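Local coordinates for excretory-secretory protein 2 (PDB 3NSW) that is secreted by a hookworm, adopts a netrin-like fold and probably acts as an immunomodulator in the host, at residues A[27-32]-A[41-46]; A[11-16]-A[98-103]; A[34-39]-A[63-68]; A[21-26]-A[48-53]. One frame throughout, in Å; residues are numbered along the deposited sequence. Where two conformers were deposited one is given.

Contact 1 (A[27-32]-A[41-46])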
loop_
_atom_site.group_PDB
_atom_site.type_symbol
_atom_site.label_atom_id
_atom_site.label_comp_id
_atom_site.label_asym_id
_atom_site.label_seq_id
_atom_site.Cartn_x
_atom_site.Cartn_y
_atom_site.Cartn_z
ATOM N N TYR A 27 3.445 5.289 2.080
ATOM C CA TYR A 27 2.744 5.708 3.293
ATOM C C TYR A 27 1.599 6.530 2.738
ATOM O O TYR A 27 1.842 7.540 2.062
ATOM C CB TYR A 27 3.709 6.585 4.112
ATOM C CG TYR A 27 3.154 7.250 5.354
ATOM C CD1 TYR A 27 1.977 6.813 5.969
ATOM C CD2 TYR A 27 3.882 8.291 5.969
ATOM C CE1 TYR A 27 1.501 7.448 7.146
ATOM C CE2 TYR A 27 3.418 8.914 7.124
ATOM C CZ TYR A 27 2.241 8.489 7.705
ATOM O OH TYR A 27 1.798 9.094 8.856
ATOM N N VAL A 28 0.365 6.064 2.955
ATOM C CA VAL A 28 -0.823 6.675 2.353
ATOM C C VAL A 28 -1.926 6.918 3.382
ATOM O O VAL A 28 -1.936 6.299 4.446
ATOM C CB VAL A 28 -1.408 5.790 1.215
ATOM C CG1 VAL A 28 -0.368 5.552 0.098
ATOM C CG2 VAL A 28 -1.922 4.458 1.755
ATOM N N THR A 29 -2.840 7.835 3.069
ATOM C CA THR A 29 -4.101 7.919 3.788
ATOM C C THR A 29 -5.208 7.598 2.802
ATOM O O THR A 29 -5.204 8.091 1.667
ATOM C CB THR A 29 -4.355 9.324 4.354
ATOM O OG1 THR A 29 -3.253 9.718 5.178
ATOM C CG2 THR A 29 -5.648 9.320 5.217
ATOM N N VAL A 30 -6.150 6.759 3.228
ATOM C CA VAL A 30 -7.379 6.536 2.451
ATOM C C VAL A 30 -8.277 7.746 2.684
ATOM O O VAL A 30 -8.640 8.048 3.826
ATOM C CB VAL A 30 -8.094 5.222 2.864
ATOM C CG1 VAL A 30 -9.464 5.079 2.173
ATOM C CG2 VAL A 30 -7.220 4.030 2.560
ATOM N N THR A 31 -8.632 8.448 1.609
ATOM C CA THR A 31 -9.358 9.726 1.739
ATOM C C THR A 31 -10.817 9.615 1.326
ATOM O O THR A 31 -11.562 10.600 1.370
ATOM C CB THR A 31 -8.715 10.832 0.898
ATOM O OG1 THR A 31 -8.776 10.466 -0.488
ATOM C CG2 THR A 31 -7.271 11.057 1.324
ATOM N N GLY A 32 -11.220 8.414 0.919
ATOM C CA GLY A 32 -12.575 8.183 0.432
ATOM C C GLY A 32 -12.628 6.971 -0.478
ATOM O O GLY A 32 -11.617 6.309 -0.714
ATOM N N GLN A 41 -4.206 9.483 -0.639
ATOM C CA GLN A 41 -3.220 10.545 -0.564
ATOM C C GLN A 41 -1.883 9.892 -0.251
ATOM O O GLN A 41 -1.768 9.134 0.709
ATOM C CB GLN A 41 -3.585 11.546 0.543
ATOM C CG GLN A 41 -2.453 12.482 0.964
ATOM C CD GLN A 41 -2.261 13.654 0.011
ATOM O OE1 GLN A 41 -3.211 14.354 -0.328
ATOM N NE2 GLN A 41 -1.023 13.872 -0.421
ATOM N N TYR A 42 -0.875 10.187 -1.061
ATOM C CA TYR A 42 0.471 9.658 -0.829
ATOM C C TYR A 42 1.300 10.660 -0.042
ATOM O O TYR A 42 1.376 11.833 -0.407
ATOM C CB TYR A 42 1.166 9.390 -2.168
ATOM C CG TYR A 42 0.701 8.123 -2.827
ATOM C CD1 TYR A 42 1.450 6.951 -2.721
ATOM C CD2 TYR A 42 -0.490 8.092 -3.556
ATOM C CE1 TYR A 42 1.023 5.772 -3.325
ATOM C CE2 TYR A 42 -0.929 6.923 -4.157
ATOM C CZ TYR A 42 -0.166 5.774 -4.047
ATOM O OH TYR A 42 -0.599 4.627 -4.648
ATOM N N TRP A 43 1.940 10.182 1.019
ATOM C CA TRP A 43 2.802 11.017 1.847
ATOM C C TRP A 43 4.271 10.800 1.547
ATOM O O TRP A 43 5.065 11.742 1.613
ATOM C CB TRP A 43 2.543 10.754 3.332
ATOM C CG TRP A 43 1.133 11.039 3.742
ATOM C CD1 TRP A 43 0.184 10.122 4.113
ATOM C CD2 TRP A 43 0.501 12.327 3.817
ATOM N NE1 TRP A 43 -0.994 10.764 4.418
ATOM C CE2 TRP A 43 -0.829 12.112 4.250
ATOM C CE3 TRP A 43 0.931 13.636 3.570
ATOM C CZ2 TRP A 43 -1.740 13.164 4.439
ATOM C CZ3 TRP A 43 0.022 14.689 3.758
ATOM C CH2 TRP A 43 -1.297 14.440 4.188
ATOM N N ARG A 44 4.635 9.558 1.227
ATOM C CA ARG A 44 6.041 9.200 1.107
ATOM C C ARG A 44 6.136 7.888 0.353
ATOM O O ARG A 44 5.292 7.026 0.527
ATOM C CB ARG A 44 6.617 8.986 2.511
ATOM C CG ARG A 44 8.048 8.462 2.539
ATOM C CD ARG A 44 8.531 8.348 3.960
ATOM N NE ARG A 44 9.876 7.792 4.020
ATOM C CZ ARG A 44 10.501 7.507 5.154
ATOM N NH1 ARG A 44 9.892 7.724 6.313
ATOM N NH2 ARG A 44 11.725 7.007 5.132
ATOM N N LEU A 45 7.159 7.741 -0.481
ATOM C CA LEU A 45 7.496 6.404 -0.989
ATOM C C LEU A 45 8.741 5.996 -0.233
ATOM O O LEU A 45 9.724 6.749 -0.215
ATOM C CB LEU A 45 7.786 6.432 -2.492
ATOM C CG LEU A 45 6.726 6.939 -3.474
ATOM C CD1 LEU A 45 7.144 6.564 -4.876
ATOM C CD2 LEU A 45 5.372 6.361 -3.171
ATOM N N TYR A 46 8.702 4.835 0.421
ATOM C CA TYR A 46 9.878 4.350 1.137
ATOM C C TYR A 46 10.945 3.938 0.123
ATOM O O TYR A 46 10.624 3.608 -1.019
ATOM C CB TYR A 46 9.524 3.190 2.071
ATOM C CG TYR A 46 8.519 3.545 3.155
ATOM C CD1 TYR A 46 8.933 4.176 4.339
ATOM C CD2 TYR A 46 7.155 3.257 3.001
ATOM C CE1 TYR A 46 8.016 4.498 5.340
ATOM C CE2 TYR A 46 6.229 3.574 4.003
ATOM C CZ TYR A 46 6.677 4.207 5.166
ATOM O OH TYR A 46 5.778 4.515 6.158
#
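Tyr27 and Trp43 meet on one face of a beta hairpin, at a classic beta bulge in the sheet of the netrin-like fold. Strands 24-33 and 37-45 run antiparallel here. Trp43 and Arg44 together face Tyr27, and the register shifts by one residue before Val28 pairs with Tyr42. Tyr27 is bonded to both bulge residues: Tyr27 N gives to Arg44 O, and Trp43 N gives to Tyr27 O at 2.8 Å.

Tyr46 reaches back to Tyr27, its OH 3.6 Å from Tyr27 CB. On the opposite face of the sheet, Val28 CG1 sits over the Tyr42 ring, 3.9 Å from its centroid, in a CH-pi contact.

The Trp43 side chain starts with CB 3.8 Å from Tyr27 CD2. Its CG lies anti to the carbonyl carbon (chi1 -60°), and the indole leans over Tyr27. CD1 sits above the centre of the phenol ring. The pair is edge-to-face, with planes at 52°. Gln41 CG lies over a face of the indole. Trp43 CE2 and CZ2 pass 3.5 and 3.8 Å from Thr29 OG1. That hydroxyl lies in the indole plane and has a second partner in Asp76. Trp43 NE1 donates to Thr29 OG1 at 2.6 Å, with 175° at the hydrogen.

Contact 2 (A[11-16]-A[98-103])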
loop_
_atom_site.group_PDB
_atom_site.type_symbol
_atom_site.label_atom_id
_atom_site.label_comp_id
_atom_site.label_asym_id
_atom_site.label_seq_id
_atom_site.Cartn_x
_atom_site.Cartn_y
_atom_site.Cartn_z
ATOM N N LEU A 11 -1.809 -7.471 5.684
ATOM C CA LEU A 11 -0.692 -8.191 6.289
ATOM C C LEU A 11 -0.619 -7.900 7.779
ATOM O O LEU A 11 -0.657 -6.738 8.192
ATOM C CB LEU A 11 0.640 -7.770 5.668
ATOM C CG LEU A 11 1.135 -8.248 4.307
ATOM C CD1 LEU A 11 2.593 -7.830 4.187
ATOM C CD2 LEU A 11 1.001 -9.755 4.140
ATOM N N SER A 12 -0.504 -8.955 8.578
ATOM C CA SER A 12 -0.286 -8.804 10.014
ATOM C C SER A 12 1.120 -8.271 10.277
ATOM O O SER A 12 1.310 -7.430 11.153
ATOM C CB SER A 12 -0.500 -10.130 10.745
ATOM O OG SER A 12 0.409 -11.116 10.292
ATOM N N GLU A 13 2.093 -8.756 9.506
ATOM C CA GLU A 13 3.479 -8.288 9.629
ATOM C C GLU A 13 4.142 -8.115 8.264
ATOM O O GLU A 13 4.087 -9.010 7.418
ATOM C CB GLU A 13 4.302 -9.248 10.504
ATOM C CG GLU A 13 5.750 -8.811 10.718
ATOM C CD GLU A 13 6.534 -9.706 11.668
ATOM O OE1 GLU A 13 6.089 -10.838 11.958
ATOM O OE2 GLU A 13 7.614 -9.273 12.119
ATOM N N ILE A 14 4.767 -6.958 8.054
ATOM C CA ILE A 14 5.542 -6.731 6.844
ATOM C C ILE A 14 6.917 -7.382 7.014
ATOM O O ILE A 14 7.627 -7.110 7.988
ATOM C CB ILE A 14 5.707 -5.224 6.527
ATOM C CG1 ILE A 14 4.340 -4.561 6.320
ATOM C CG2 ILE A 14 6.612 -5.027 5.308
ATOM C CD1 ILE A 14 4.407 -3.055 6.302
ATOM N N ARG A 15 7.278 -8.244 6.059
ATOM C CA ARG A 15 8.589 -8.896 6.054
ATOM C C ARG A 15 9.375 -8.558 4.783
ATOM O O ARG A 15 8.809 -8.052 3.815
ATOM C CB ARG A 15 8.429 -10.417 6.178
ATOM C CG ARG A 15 7.581 -10.869 7.365
ATOM C CD ARG A 15 6.819 -12.150 7.046
ATOM N NE ARG A 15 6.089 -12.052 5.778
ATOM C CZ ARG A 15 5.216 -12.952 5.332
ATOM N NH1 ARG A 15 4.935 -14.037 6.049
ATOM N NH2 ARG A 15 4.615 -12.766 4.165
ATOM N N GLN A 16 10.673 -8.865 4.785
ATOM C CA GLN A 16 11.538 -8.626 3.619
ATOM C C GLN A 16 11.004 -9.215 2.298
ATOM O O GLN A 16 11.099 -8.580 1.239
ATOM C CB GLN A 16 12.960 -9.140 3.888
ATOM C CG GLN A 16 13.998 -8.655 2.881
ATOM C CD GLN A 16 14.145 -7.149 2.875
ATOM O OE1 GLN A 16 14.478 -6.549 3.892
ATOM N NE2 GLN A 16 13.899 -6.528 1.724
ATOM N N GLN A 98 8.950 -1.809 15.477
ATOM C CA GLN A 98 10.283 -1.285 15.164
ATOM C C GLN A 98 10.970 -2.115 14.083
ATOM O O GLN A 98 11.658 -1.561 13.214
ATOM C CB GLN A 98 11.158 -1.172 16.421
ATOM C CG GLN A 98 12.495 -0.450 16.201
ATOM C CD GLN A 98 12.332 0.947 15.603
ATOM O OE1 GLN A 98 11.514 1.743 16.062
ATOM N NE2 GLN A 98 13.117 1.243 14.575
ATOM N N LYS A 99 10.770 -3.438 14.136
ATOM C CA LYS A 99 11.303 -4.328 13.115
ATOM C C LYS A 99 10.840 -3.887 11.730
ATOM O O LYS A 99 11.656 -3.765 10.813
ATOM C CB LYS A 99 10.912 -5.790 13.388
ATOM C CG LYS A 99 11.431 -6.771 12.346
ATOM C CD LYS A 99 11.054 -8.211 12.674
ATOM C CE LYS A 99 11.751 -8.717 13.918
ATOM N NZ LYS A 99 11.440 -10.155 14.152
ATOM N N GLU A 100 9.537 -3.629 11.583
ATOM C CA GLU A 100 8.961 -3.201 10.313
ATOM C C GLU A 100 9.463 -1.816 9.900
ATOM O O GLU A 100 9.754 -1.585 8.717
ATOM C CB GLU A 100 7.430 -3.212 10.389
ATOM C CG GLU A 100 6.830 -4.609 10.571
ATOM C CD GLU A 100 5.337 -4.559 10.858
ATOM O OE1 GLU A 100 4.547 -4.995 9.997
ATOM O OE2 GLU A 100 4.954 -4.078 11.939
ATOM N N LYS A 101 9.585 -0.920 10.877
ATOM C CA LYS A 101 10.147 0.413 10.641
ATOM C C LYS A 101 11.556 0.328 10.051
ATOM O O LYS A 101 11.860 1.004 9.071
ATOM C CB LYS A 101 10.128 1.253 11.921
ATOM C CG LYS A 101 8.725 1.601 12.392
ATOM C CD LYS A 101 8.739 2.490 13.629
ATOM C CE LYS A 101 7.322 2.816 14.088
ATOM N NZ LYS A 101 7.320 3.591 15.362
ATOM N N ASP A 102 12.386 -0.550 10.614
ATOM C CA ASP A 102 13.737 -0.797 10.100
ATOM C C ASP A 102 13.759 -1.359 8.671
ATOM O O ASP A 102 14.583 -0.936 7.859
ATOM C CB ASP A 102 14.524 -1.713 11.053
ATOM C CG ASP A 102 14.916 -1.029 12.360
ATOM O OD1 ASP A 102 14.850 0.219 12.462
ATOM O OD2 ASP A 102 15.315 -1.757 13.295
ATOM N N LEU A 103 12.847 -2.289 8.361
ATOM C CA LEU A 103 12.741 -2.864 7.013
ATOM C C LEU A 103 12.374 -1.802 5.987
ATOM O O LEU A 103 12.830 -1.844 4.841
ATOM C CB LEU A 103 11.697 -3.988 6.960
ATOM C CG LEU A 103 12.032 -5.351 7.570
ATOM C CD1 LEU A 103 10.857 -6.281 7.437
ATOM C CD2 LEU A 103 13.271 -5.963 6.934
HETATM O O HOH W 1 14.431 -3.586 3.608
#
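Glu100 points CG away from its own carbonyl carbon (chi1 -65°) and then extends, which carries its carboxylate from helix 98-104 to the backbone of Ile14. Leu103 has a similar first torsion and sends CD1 to the same loop one turn later. The contact packs the C-terminal helix of the netrin-like fold against the loop between strand 9-10 and helix 16-20.

Glu100 OE1 accepts from Ile14 N at 2.8 Å. The bond is nearly straight, 178° at the hydrogen. It arrives on the anti side of the oxygen, 21° out of the carboxylate plane. The other oxygen, OE2, is held by Lys91 and by Ser97 N, so both oxygens of this buried carboxylate have partners. Lys91 and the two backbone N-H groups would probably favour the charged carboxylate of Glu100.

Ile14 crosses the Glu100 chain at about a right angle, with Ile14 CB 3.7 Å from Glu100 OE1. Leu103 CD1 rests 3.4 Å from Ile14 O. Gln16 bends so that OE1 comes to Leu103 CD2, while its NE2 bonds Asn20. One water donates to Gln16 OE1 at 3.0 Å and to Leu103 O at 2.7 Å.

Contact 3 (A[34-39]-A[63-68])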
loop_
_atom_site.group_PDB
_atom_site.type_symbol
_atom_site.label_atom_id
_atom_site.label_comp_id
_atom_site.label_asym_id
_atom_site.label_seq_id
_atom_site.Cartn_x
_atom_site.Cartn_y
_atom_site.Cartn_z
ATOM N N THR A 34 -14.593 5.615 -4.196
ATOM C CA THR A 34 -15.524 5.672 -5.315
ATOM C C THR A 34 -16.197 4.297 -5.418
ATOM O O THR A 34 -16.161 3.525 -4.460
ATOM C CB THR A 34 -14.808 6.069 -6.627
ATOM O OG1 THR A 34 -15.752 6.654 -7.532
ATOM C CG2 THR A 34 -14.131 4.856 -7.287
ATOM N N ALA A 35 -16.814 3.995 -6.559
ATOM C CA ALA A 35 -17.420 2.682 -6.788
ATOM C C ALA A 35 -16.570 1.517 -6.251
ATOM O O ALA A 35 -16.872 0.955 -5.196
ATOM C CB ALA A 35 -17.725 2.492 -8.273
ATOM N N ARG A 36 -15.498 1.184 -6.963
ATOM C CA ARG A 36 -14.727 -0.017 -6.670
ATOM C C ARG A 36 -13.307 0.277 -6.173
ATOM O O ARG A 36 -12.558 -0.656 -5.846
ATOM C CB ARG A 36 -14.666 -0.876 -7.927
ATOM C CG ARG A 36 -14.499 -2.361 -7.706
ATOM C CD ARG A 36 -14.171 -2.991 -9.035
ATOM N NE ARG A 36 -14.683 -4.351 -9.174
ATOM C CZ ARG A 36 -14.959 -4.923 -10.343
ATOM N NH1 ARG A 36 -14.786 -4.250 -11.471
ATOM N NH2 ARG A 36 -15.412 -6.168 -10.387
ATOM N N SER A 37 -12.942 1.561 -6.118
ATOM C CA SER A 37 -11.595 1.978 -5.736
ATOM C C SER A 37 -11.569 2.915 -4.535
ATOM O O SER A 37 -12.425 3.808 -4.417
ATOM C CB SER A 37 -10.901 2.690 -6.900
ATOM O OG SER A 37 -10.741 1.841 -8.015
ATOM N N TYR A 38 -10.578 2.719 -3.680
ATOM C CA TYR A 38 -10.263 3.642 -2.607
ATOM C C TYR A 38 -9.475 4.805 -3.191
ATOM O O TYR A 38 -8.618 4.604 -4.055
ATOM C CB TYR A 38 -9.420 2.930 -1.544
ATOM C CG TYR A 38 -10.140 1.820 -0.819
ATOM C CD1 TYR A 38 -10.984 2.103 0.261
ATOM C CD2 TYR A 38 -9.984 0.477 -1.210
ATOM C CE1 TYR A 38 -11.640 1.095 0.936
ATOM C CE2 TYR A 38 -10.657 -0.544 -0.541
ATOM C CZ TYR A 38 -11.470 -0.226 0.536
ATOM O OH TYR A 38 -12.139 -1.210 1.216
ATOM N N ASN A 39 -9.770 6.018 -2.721
ATOM C CA ASN A 39 -8.970 7.197 -3.019
ATOM C C ASN A 39 -7.840 7.311 -2.011
ATOM O O ASN A 39 -8.039 7.082 -0.808
ATOM C CB ASN A 39 -9.822 8.476 -2.959
ATOM C CG ASN A 39 -10.872 8.546 -4.053
ATOM O OD1 ASN A 39 -12.010 8.942 -3.797
ATOM N ND2 ASN A 39 -10.499 8.190 -5.276
ATOM N N ARG A 63 -7.788 -0.184 -6.535
ATOM C CA ARG A 63 -8.941 -0.999 -6.897
ATOM C C ARG A 63 -9.008 -2.283 -6.064
ATOM O O ARG A 63 -7.977 -2.893 -5.781
ATOM C CB ARG A 63 -8.872 -1.324 -8.390
ATOM C CG ARG A 63 -10.023 -2.163 -8.899
ATOM C CD ARG A 63 -10.074 -2.123 -10.412
ATOM N NE ARG A 63 -10.709 -3.329 -10.921
ATOM C CZ ARG A 63 -10.884 -3.617 -12.205
ATOM N NH1 ARG A 63 -10.472 -2.786 -13.152
ATOM N NH2 ARG A 63 -11.447 -4.760 -12.539
ATOM N N ASP A 64 -10.218 -2.686 -5.675
ATOM C CA ASP A 64 -10.430 -3.949 -4.949
ATOM C C ASP A 64 -11.599 -4.710 -5.557
ATOM O O ASP A 64 -12.756 -4.304 -5.413
ATOM C CB ASP A 64 -10.655 -3.718 -3.440
ATOM C CG ASP A 64 -10.933 -5.020 -2.665
ATOM O OD1 ASP A 64 -10.648 -6.124 -3.175
ATOM O OD2 ASP A 64 -11.440 -4.944 -1.525
ATOM N N ASP A 65 -11.281 -5.818 -6.221
ATOM C CA ASP A 65 -12.273 -6.662 -6.891
ATOM C C ASP A 65 -12.811 -7.793 -6.006
ATOM O O ASP A 65 -13.727 -8.515 -6.408
ATOM C CB ASP A 65 -11.639 -7.289 -8.136
ATOM C CG ASP A 65 -11.622 -6.351 -9.333
ATOM O OD1 ASP A 65 -12.081 -5.193 -9.227
ATOM O OD2 ASP A 65 -11.136 -6.780 -10.394
ATOM N N CYS A 66 -12.227 -7.959 -4.816
ATOM C CA CYS A 66 -12.553 -9.094 -3.944
ATOM C C CYS A 66 -13.302 -8.681 -2.687
ATOM O O CYS A 66 -14.370 -9.217 -2.393
ATOM C CB CYS A 66 -11.292 -9.881 -3.545
ATOM S SG CYS A 66 -10.621 -10.975 -4.806
ATOM N N GLY A 67 -12.736 -7.733 -1.944
ATOM C CA GLY A 67 -13.290 -7.329 -0.651
ATOM C C GLY A 67 -12.667 -8.085 0.507
ATOM O O GLY A 67 -13.297 -8.257 1.548
ATOM N N ASN A 68 -11.432 -8.551 0.324
ATOM C CA ASN A 68 -10.678 -9.155 1.419
ATOM C C ASN A 68 -9.992 -8.094 2.285
ATOM O O ASN A 68 -9.243 -8.412 3.218
ATOM C CB ASN A 68 -9.673 -10.186 0.897
ATOM C CG ASN A 68 -10.348 -11.402 0.292
ATOM O OD1 ASN A 68 -11.487 -11.732 0.629
ATOM N ND2 ASN A 68 -9.644 -12.080 -0.605
HETATM O O HOH W 2 -15.484 -8.154 -8.886
HETATM O O HOH W 3 -12.781 -3.307 0.098
#
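Arg36 and Arg63 share one carboxylate, that of Asp65. Arg63 grips it side-on. Its NE gives to Asp65 OD1 at 2.9 Å, and its NH2 gives to Asp65 OD2, which uses its syn lone pair. Arg36 meets the same OD1 differently. The oxygen lies over the face of its guanidinium, 2.7 Å from Arg36 NE, and no N-H points at it. That salt bridge is therefore purely a matter of charge. OD2 has a further donor in the backbone N of His3.

The two guanidinium planes are almost parallel, 7° apart, with Arg36 NH1 3.5 Å from Arg63 NH2. The shared carboxylate probably offsets their like charges. A water donates to Asp65 O; its link to Arg36 NH2 is very short and somewhat doubtful.

Asp64 is a buried acid with several donors. Its OD1 accepts from Cys66 N and from Gly67 N at 2.9 Å each, both from the same face of the carboxylate plane. OD2 receives a bond from a second water at 2.7 Å. The link of that water to Tyr38 OH is likewise short and doubtful. Tyr38 OH is also hydrogen-bonded to Leu71 N. The backbone of Asp64 is tied across the contact, with its N giving to Arg36 O.

Cys66 is joined to Cys7 by a disulfide. The arrangement is an antiparallel beta bridge, a non-hydrogen-bonded pair with Ser37 CA 4.2 Å from Arg63 CA. It leads into an Asx turn at Asp64, where strand 59-63 leaves the sheet of the netrin-like fold.

Contact 4 (A[21-26]-A[48-53])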
loop_
_atom_site.group_PDB
_atom_site.type_symbol
_atom_site.label_atom_id
_atom_site.label_comp_id
_atom_site.label_asym_id
_atom_site.label_seq_id
_atom_site.Cartn_x
_atom_site.Cartn_y
_atom_site.Cartn_z
ATOM N N ASP A 21 9.020 -8.206 -3.265
ATOM C CA ASP A 21 8.140 -8.611 -4.341
ATOM C C ASP A 21 7.211 -7.528 -4.887
ATOM O O ASP A 21 6.429 -7.790 -5.794
ATOM C CB ASP A 21 7.325 -9.825 -3.951
ATOM C CG ASP A 21 6.907 -10.613 -5.153
ATOM O OD1 ASP A 21 7.772 -10.816 -6.025
ATOM O OD2 ASP A 21 5.722 -10.970 -5.260
ATOM N N VAL A 22 7.304 -6.324 -4.343
ATOM C CA VAL A 22 6.535 -5.197 -4.879
ATOM C C VAL A 22 7.453 -4.191 -5.567
ATOM O O VAL A 22 8.672 -4.264 -5.428
ATOM C CB VAL A 22 5.611 -4.547 -3.805
ATOM C CG1 VAL A 22 4.559 -5.556 -3.341
ATOM C CG2 VAL A 22 6.409 -4.007 -2.608
ATOM N N GLU A 23 6.875 -3.276 -6.338
ATOM C CA GLU A 23 7.671 -2.245 -6.991
ATOM C C GLU A 23 7.838 -1.006 -6.101
ATOM O O GLU A 23 8.912 -0.402 -6.073
ATOM C CB GLU A 23 7.063 -1.859 -8.336
ATOM C CG GLU A 23 7.987 -1.014 -9.206
ATOM C CD GLU A 23 9.368 -1.631 -9.390
ATOM O OE1 GLU A 23 9.469 -2.856 -9.644
ATOM O OE2 GLU A 23 10.359 -0.884 -9.278
ATOM N N THR A 24 6.783 -0.626 -5.390
ATOM C CA THR A 24 6.875 0.502 -4.460
ATOM C C THR A 24 6.168 0.188 -3.148
ATOM O O THR A 24 5.197 -0.573 -3.107
ATOM C CB THR A 24 6.286 1.819 -5.031
ATOM O OG1 THR A 24 4.886 1.660 -5.288
ATOM C CG2 THR A 24 7.019 2.273 -6.304
ATOM N N VAL A 25 6.664 0.789 -2.080
ATOM C CA VAL A 25 6.007 0.725 -0.784
ATOM C C VAL A 25 5.787 2.175 -0.359
ATOM O O VAL A 25 6.724 2.972 -0.352
ATOM C CB VAL A 25 6.868 0.020 0.271
ATOM C CG1 VAL A 25 6.072 -0.137 1.553
ATOM C CG2 VAL A 25 7.334 -1.362 -0.239
ATOM N N ALA A 26 4.546 2.485 -0.004
ATOM C CA ALA A 26 4.124 3.862 0.248
ATOM C C ALA A 26 3.424 4.047 1.585
ATOM O O ALA A 26 2.842 3.115 2.124
ATOM C CB ALA A 26 3.199 4.301 -0.870
ATOM N N VAL A 48 12.556 1.349 -0.414
ATOM C CA VAL A 48 12.617 -0.119 -0.467
ATOM C C VAL A 48 11.536 -0.652 -1.425
ATOM O O VAL A 48 10.457 -0.045 -1.539
ATOM C CB VAL A 48 12.435 -0.767 0.935
ATOM C CG1 VAL A 48 13.620 -0.466 1.843
ATOM C CG2 VAL A 48 11.093 -0.342 1.584
ATOM N N PRO A 49 11.807 -1.783 -2.121
ATOM C CA PRO A 49 13.044 -2.570 -2.132
ATOM C C PRO A 49 14.192 -1.841 -2.829
ATOM O O PRO A 49 15.347 -2.236 -2.685
ATOM C CB PRO A 49 12.655 -3.829 -2.922
ATOM C CG PRO A 49 11.550 -3.393 -3.800
ATOM C CD PRO A 49 10.785 -2.369 -3.007
ATOM N N LYS A 50 13.864 -0.792 -3.579
ATOM C CA LYS A 50 14.873 0.033 -4.235
ATOM C C LYS A 50 14.620 1.496 -3.887
ATOM O O LYS A 50 13.529 1.854 -3.431
ATOM C CB LYS A 50 14.843 -0.168 -5.757
ATOM C CG LYS A 50 14.821 -1.634 -6.215
ATOM C CD LYS A 50 14.827 -1.778 -7.739
ATOM C CE LYS A 50 13.537 -1.281 -8.380
ATOM N NZ LYS A 50 12.316 -1.933 -7.817
ATOM N N THR A 51 15.631 2.336 -4.094
ATOM C CA THR A 51 15.500 3.777 -3.887
ATOM C C THR A 51 14.273 4.297 -4.632
ATOM O O THR A 51 14.010 3.895 -5.773
ATOM C CB THR A 51 16.768 4.535 -4.337
ATOM O OG1 THR A 51 17.900 4.023 -3.627
ATOM C CG2 THR A 51 16.641 6.031 -4.053
ATOM N N ALA A 52 13.510 5.157 -3.961
ATOM C CA ALA A 52 12.249 5.662 -4.495
ATOM C C ALA A 52 12.488 6.627 -5.652
ATOM O O ALA A 52 13.488 7.356 -5.653
ATOM C CB ALA A 52 11.434 6.340 -3.389
ATOM N N PRO A 53 11.578 6.630 -6.649
ATOM C CA PRO A 53 11.692 7.587 -7.748
ATOM C C PRO A 53 11.611 9.022 -7.237
ATOM O O PRO A 53 10.986 9.276 -6.201
ATOM C CB PRO A 53 10.475 7.266 -8.623
ATOM C CG PRO A 53 10.117 5.866 -8.278
ATOM C CD PRO A 53 10.419 5.735 -6.825
HETATM O O HOH W 4 11.194 1.980 -5.064
HETATM O O HOH W 5 11.527 -0.423 -5.630
HETATM O O HOH W 6 9.217 2.187 -2.762
#
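Glu23 and Lys50 cross at an angle and meet only at their ends. Glu23 starts with its CB directed away from the other segment. A turn about CB-CG (chi2 52°) swings the carboxylate back. Lys50 curls to meet it, bent at both chi3 and chi4. Its NZ gives a hydrogen bond to Glu23 OE2 at 2.7 Å, within a salt bridge. The ammonium does not lie in the carboxylate plane but 40° above it. Lys50 CE follows close behind, 3.3 Å from the same oxygen, Glu23 OE2.

Lys50 NZ has a second partner. It gives to a water at 2.8 Å, and that water donates to Glu23 O. Lys50 is thus linked to Glu23 through the side chain and through the backbone.

One residue earlier, the ring of Pro49 is set against the backbone of 22-23. Its CG lies 3.4 Å from Val22 O. Its CD is also nearest Val22 O, with Glu23 O farther off. The peptide bond before Pro49 is cis. Helix 16-20 also touches this proline, through Ile19 and Asn20.

The contact joins the start of strand 24-33, in the sheet of the netrin-like fold, to the loop between strands 37-45 and 59-63. Glu23 and Thr24 both face Cys81 there, in a classic beta bulge.

Val25 and Val48 meet on the buried side. Val25 CG2 lies 3.6 Å from Val48 O and 4.3 Å from Val48 CG2. Leu104 of the C-terminal helix touches both valines. A water accepts from Val25 N at 3.0 Å and lies 2.8 Å from Val48 O, to which it probably donates.

From the N terminus, residues 11-16 come first and meet the last helix. Contact 2 therefore closes the longest loop, and the other three contacts lie within it. Residues 21-26 then lead into strand 24-33. Contact 4 ties them to the loop 48-53, and the hairpin of contact 1 lies within the span so closed. Contact 3 reaches from 34-39 to 63-68, so its segments alternate with those of contacts 1 and 4. Contacts 1 and 3 adjoin along strand 37-45, and contacts 1 and 4 along strand 24-33. Leu103 touches Val48, which brings contacts 2 and 4 together. Contact 3 lies on the opposite side of the chain's centre from both.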